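Local atomic coordinates of cytochrome P450 268A2 Cyp268A2 (Mycobacterium marinum, PDB entry 6BLD), a protein that belongs to the cytochrome P450 superfamily and holds a protoporphyrin IX haem within the largely helical fold of that family. Residues E299-W304 / L352-S357; F61-R66 / V333-S338. All blocks are in the same frame, centred on the assembly; numbering follows the deposited sequence.

Interaction 1 of 2, residues E299-W304 / L352-S357; sequences EELVRW and LDLSRS
Glu300 and Arg356 form a side-on salt bridge, in which Arg356 NE meets Glu300 OE2 at 2.6 Å and Arg356 NH2 meets Glu300 OE1 at 2.8 Å. Both nitrogens come to the syn sides of the carboxylate, whose plane lies only 25° from that of the guanidinium. With CG anti to the backbone nitrogen (chi1 174°) and a bend at chi2, Glu300 sends its carboxylate from helix 290-305 into the loop.

Arg303, one helical turn on, joins the network. Its NH2 donates to Glu300 OE1 from above the carboxylate plane at 3.0 Å, whereas the bonds from its NE are weak. Its NH2 also reaches Pro349 O. Glu300 and Arg303 are thus the Glu and Arg of the ExxR motif of the P450 K helix, and Arg356 completes a Glu-Arg-Arg triad. The two guanidinium planes are steeply turned against each other, each group directed at the shared carboxylate.

Backbone bonding adds a further grip: Asp353 N gives a nearly straight hydrogen bond (172°) to Glu300 OE1, from the side of the carboxylate plane opposite Arg303 NH2. Asp353 also opens a type I turn to Arg356, and its OD1 accepts from Ser355 N in an Asx turn.

Apolar contacts flank the charges. Leu352 CD1 lies over one face of the Trp304 indole, 3.6 Å from Trp304 CD2, while Leu352 CB makes a CH-pi contact with the six-membered ring. Leu354 CD2 rests 4.2 Å from Leu301 CD2, and Leu354 also touches Trp285 of helix 280-288.

Glu300 OE1 therefore accepts from Arg303 NH2, Asp353 N and Arg356 NH2, which fixes the rotation of the buried carboxylate. Two neighbouring arginines probably favour its ionised form, and its negative charge would offset the closeness of the two guanidinium groups.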
# COMPACT_ATOMS: atom_id res chain seq x y z
N GLU A 299 -0.35 -13.09 7.67
CA GLU A 299 0.21 -11.95 8.40
C GLU A 299 1.71 -11.82 8.17
O GLU A 299 2.23 -10.70 8.09
CB GLU A 299 -0.09 -12.09 9.90
CG GLU A 299 -1.54 -11.81 10.27
CD GLU A 299 -2.12 -10.63 9.51
OE1 GLU A 299 -1.66 -9.49 9.73
OE2 GLU A 299 -3.03 -10.84 8.69
N GLU A 300 2.41 -12.95 8.06
CA GLU A 300 3.85 -12.89 7.79
C GLU A 300 4.14 -12.54 6.33
O GLU A 300 5.12 -11.85 6.05
CB GLU A 300 4.51 -14.21 8.18
CG GLU A 300 5.98 -14.29 7.82
CD GLU A 300 6.89 -13.71 8.89
OE1 GLU A 300 8.12 -13.91 8.81
OE2 GLU A 300 6.37 -13.06 9.82
N LEU A 301 3.29 -12.99 5.41
CA LEU A 301 3.45 -12.60 4.01
C LEU A 301 3.29 -11.09 3.84
O LEU A 301 3.96 -10.48 3.00
CB LEU A 301 2.46 -13.35 3.13
CG LEU A 301 2.76 -14.83 2.89
CD1 LEU A 301 1.67 -15.46 2.04
CD2 LEU A 301 4.12 -15.00 2.25
N VAL A 302 2.39 -10.49 4.61
CA VAL A 302 2.24 -9.04 4.60
C VAL A 302 3.46 -8.37 5.22
O VAL A 302 3.98 -7.38 4.70
CB VAL A 302 0.95 -8.63 5.33
CG1 VAL A 302 0.94 -7.14 5.61
CG2 VAL A 302 -0.27 -9.03 4.53
N ARG A 303 3.93 -8.91 6.35
CA ARG A 303 5.17 -8.43 6.95
C ARG A 303 6.34 -8.55 5.98
O ARG A 303 7.16 -7.63 5.87
CB ARG A 303 5.47 -9.20 8.24
CG ARG A 303 6.78 -8.81 8.90
CD ARG A 303 7.27 -9.86 9.91
NE ARG A 303 8.13 -10.87 9.30
CZ ARG A 303 9.35 -10.65 8.82
NH1 ARG A 303 9.90 -9.44 8.90
NH2 ARG A 303 10.04 -11.64 8.28
N TRP A 304 6.43 -9.69 5.30
CA TRP A 304 7.52 -9.92 4.36
C TRP A 304 7.45 -8.96 3.18
O TRP A 304 8.48 -8.45 2.73
CB TRP A 304 7.49 -11.37 3.87
CG TRP A 304 8.71 -11.78 3.11
CD1 TRP A 304 8.87 -11.80 1.75
CD2 TRP A 304 9.96 -12.22 3.66
NE1 TRP A 304 10.13 -12.24 1.43
CE2 TRP A 304 10.82 -12.50 2.58
CE3 TRP A 304 10.43 -12.41 4.97
CZ2 TRP A 304 12.12 -12.96 2.76
CZ3 TRP A 304 11.72 -12.87 5.14
CH2 TRP A 304 12.56 -13.13 4.05
N LEU A 352 11.65 -15.92 6.76
CA LEU A 352 10.21 -16.08 6.64
C LEU A 352 9.72 -17.14 7.63
O LEU A 352 10.15 -18.29 7.57
CB LEU A 352 9.83 -16.47 5.21
CG LEU A 352 8.34 -16.44 4.88
CD1 LEU A 352 7.86 -15.00 4.69
CD2 LEU A 352 8.04 -17.27 3.64
N ASP A 353 8.84 -16.73 8.54
CA ASP A 353 8.26 -17.63 9.54
C ASP A 353 6.75 -17.45 9.49
O ASP A 353 6.19 -16.58 10.17
CB ASP A 353 8.83 -17.36 10.93
CG ASP A 353 8.30 -18.32 11.97
OD1 ASP A 353 7.74 -19.37 11.59
OD2 ASP A 353 8.45 -18.03 13.18
N LEU A 354 6.08 -18.28 8.69
CA LEU A 354 4.63 -18.25 8.56
C LEU A 354 3.91 -18.65 9.84
O LEU A 354 2.68 -18.52 9.91
CB LEU A 354 4.19 -19.16 7.41
CG LEU A 354 4.85 -18.91 6.05
CD1 LEU A 354 4.32 -19.88 5.00
CD2 LEU A 354 4.66 -17.47 5.60
N SER A 355 4.63 -19.14 10.84
CA SER A 355 4.07 -19.48 12.14
C SER A 355 4.26 -18.37 13.16
O SER A 355 3.91 -18.56 14.33
CB SER A 355 4.69 -20.77 12.67
OG SER A 355 5.98 -20.53 13.20
N ARG A 356 4.81 -17.22 12.75
CA ARG A 356 5.16 -16.17 13.70
C ARG A 356 3.94 -15.71 14.48
O ARG A 356 2.96 -15.24 13.90
CB ARG A 356 5.80 -14.99 12.96
CG ARG A 356 6.48 -13.99 13.88
CD ARG A 356 6.93 -12.75 13.13
NE ARG A 356 7.79 -13.08 12.00
CZ ARG A 356 9.10 -13.32 12.11
NH1 ARG A 356 9.68 -13.28 13.30
NH2 ARG A 356 9.81 -13.61 11.03
N SER A 357 4.01 -15.88 15.80
CA SER A 357 2.94 -15.45 16.70
C SER A 357 3.55 -15.04 18.04
O SER A 357 4.21 -15.86 18.69
CB SER A 357 1.91 -16.56 16.89
OG SER A 357 0.70 -16.04 17.43

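Interaction 2 of 2, residues F61-R66 / V333-S338; sequences FWAVTR and VMFYAS
Phe61 packs against Val333 through CD2, which lies 3.5 Å from Val333 CG2, while its CE2 meets Phe335 CZ at 3.9 Å. The two phenyl side chains cross at about a right angle, with Phe61 CE2 at the edge of the Phe335 ring. Phe61 CG sits between its own backbone nitrogen and carbonyl carbon (chi1 67°), which turns the ring toward the CG2 branch of Val333. On the same side of the sheet, Ala63 CB comes 3.7 Å from Phe335 CE2, and Val333 CG1 covers part of one face of the Phe335 ring. Phe88 extends this tight cluster by meeting both phenyl rings edge-to-face.

Beneath the aromatic layer, strands 61-64 and 331-335 run parallel in the mixed beta sheet of the P450 fold, between strand 42-45 and strand 310-315. Val333 uses both its backbone polar atoms: its N donates to Trp62 O at 2.9 Å, and its O accepts from Val64 N. Phe335 N then bonds to Val64 O at 3.1 Å, just where the chain turns into helix 336-339.

The other sheet face is looser within the pair. The side chain of Met334 makes no close contact with 61-66; together with Val64, it packs on Ile70 of helix 67-75. Beyond the strands, the link narrows to Ser338, whose OG donates to Thr65 O at 2.7 Å, tilted 24° from the carbonyl plane; Arg37 NH1 also bonds to this hydroxyl. The partly exposed Arg66 points away from 333-338, and its NE reaches Arg37 O.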
# COMPACT_ATOMS: atom_id res chain seq x y z
N PHE A 61 13.16 16.07 6.87
CA PHE A 61 12.19 15.20 7.55
C PHE A 61 12.91 14.42 8.63
O PHE A 61 14.13 14.26 8.61
CB PHE A 61 11.51 14.25 6.56
CG PHE A 61 12.43 13.22 5.97
CD1 PHE A 61 13.14 13.49 4.81
CD2 PHE A 61 12.57 11.97 6.56
CE1 PHE A 61 13.99 12.55 4.27
CE2 PHE A 61 13.42 11.03 6.02
CZ PHE A 61 14.13 11.31 4.87
N TRP A 62 12.12 13.91 9.58
CA TRP A 62 12.60 13.02 10.62
C TRP A 62 12.36 11.58 10.19
O TRP A 62 11.24 11.21 9.82
CB TRP A 62 11.89 13.29 11.95
CG TRP A 62 12.32 14.55 12.63
CD1 TRP A 62 11.65 15.74 12.67
CD2 TRP A 62 13.52 14.74 13.40
NE1 TRP A 62 12.36 16.66 13.41
CE2 TRP A 62 13.51 16.07 13.86
CE3 TRP A 62 14.60 13.91 13.73
CZ2 TRP A 62 14.54 16.59 14.64
CZ3 TRP A 62 15.62 14.43 14.51
CH2 TRP A 62 15.58 15.76 14.95
N ALA A 63 13.41 10.77 10.24
CA ALA A 63 13.32 9.36 9.87
C ALA A 63 12.98 8.53 11.10
O ALA A 63 13.72 8.54 12.08
CB ALA A 63 14.63 8.88 9.24
N VAL A 64 11.86 7.81 11.04
CA VAL A 64 11.39 6.96 12.12
C VAL A 64 11.55 5.52 11.67
O VAL A 64 10.83 5.05 10.79
CB VAL A 64 9.94 7.26 12.50
CG1 VAL A 64 9.48 6.34 13.61
CG2 VAL A 64 9.79 8.71 12.92
N THR A 65 12.49 4.80 12.30
CA THR A 65 12.90 3.48 11.84
C THR A 65 12.48 2.34 12.75
O THR A 65 12.38 1.20 12.27
CB THR A 65 14.42 3.43 11.66
OG1 THR A 65 15.05 3.81 12.89
CG2 THR A 65 14.87 4.38 10.55
N ARG A 66 12.24 2.59 14.03
CA ARG A 66 11.87 1.54 14.97
C ARG A 66 10.37 1.32 14.96
O ARG A 66 9.58 2.25 14.78
CB ARG A 66 12.35 1.88 16.38
CG ARG A 66 13.84 1.65 16.60
CD ARG A 66 14.23 1.90 18.05
NE ARG A 66 15.67 1.71 18.25
CZ ARG A 66 16.31 2.06 19.36
NH1 ARG A 66 15.65 2.60 20.37
NH2 ARG A 66 17.62 1.85 19.46
N VAL A 333 8.56 10.89 8.89
CA VAL A 333 8.37 9.82 7.92
C VAL A 333 8.53 8.48 8.61
O VAL A 333 9.52 8.24 9.31
CB VAL A 333 9.36 9.95 6.75
CG1 VAL A 333 9.18 8.79 5.77
CG2 VAL A 333 9.17 11.28 6.05
N MET A 334 7.55 7.60 8.40
CA MET A 334 7.55 6.25 8.96
C MET A 334 8.04 5.27 7.91
O MET A 334 7.50 5.22 6.80
CB MET A 334 6.14 5.87 9.42
CG MET A 334 5.61 6.74 10.54
SD MET A 334 4.08 6.08 11.23
CE MET A 334 2.85 7.13 10.52
N PHE A 335 9.07 4.50 8.24
CA PHE A 335 9.66 3.53 7.32
C PHE A 335 9.20 2.14 7.75
O PHE A 335 9.84 1.48 8.57
CB PHE A 335 11.18 3.66 7.29
CG PHE A 335 11.66 4.94 6.66
CD1 PHE A 335 11.81 5.03 5.29
CD2 PHE A 335 11.94 6.05 7.44
CE1 PHE A 335 12.24 6.21 4.69
CE2 PHE A 335 12.37 7.23 6.85
CZ PHE A 335 12.52 7.31 5.48
N TYR A 336 8.08 1.70 7.17
CA TYR A 336 7.45 0.46 7.59
C TYR A 336 8.35 -0.75 7.35
O TYR A 336 8.31 -1.72 8.12
CB TYR A 336 6.12 0.28 6.87
CG TYR A 336 5.14 1.40 7.09
CD1 TYR A 336 4.62 2.12 6.02
CD2 TYR A 336 4.72 1.74 8.37
CE1 TYR A 336 3.72 3.15 6.22
CE2 TYR A 336 3.81 2.76 8.58
CZ TYR A 336 3.32 3.46 7.50
OH TYR A 336 2.42 4.48 7.71
N ALA A 337 9.15 -0.73 6.28
CA ALA A 337 10.07 -1.84 6.04
C ALA A 337 11.13 -1.93 7.12
O ALA A 337 11.57 -3.04 7.48
CB ALA A 337 10.73 -1.69 4.66
N SER A 338 11.56 -0.79 7.66
CA SER A 338 12.49 -0.82 8.79
C SER A 338 11.80 -1.31 10.05
O SER A 338 12.38 -2.10 10.81
CB SER A 338 13.08 0.57 9.01
OG SER A 338 13.90 0.59 10.17

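How the interactions relate
The two interactions alternate along the chain in the order 61-66, 299-304, 333-338, 352-357, so each closes a loop that contains one segment of the other. Their centres are about 20 Å apart and their nearest atoms about 6 Å apart, without touching. Strand 310-315 connects them: it follows helix 290-305 of interaction 1 and lies beside strand 331-335 of interaction 2 in the mixed sheet. Both also approach the haem. Val302 of interaction 1 touches it, and the side chain of Met334 in interaction 2 lies about 5 Å away. Helix 290-305, on which 352-357 packs, and strand 331-335 thus form adjoining parts of the haem surroundings.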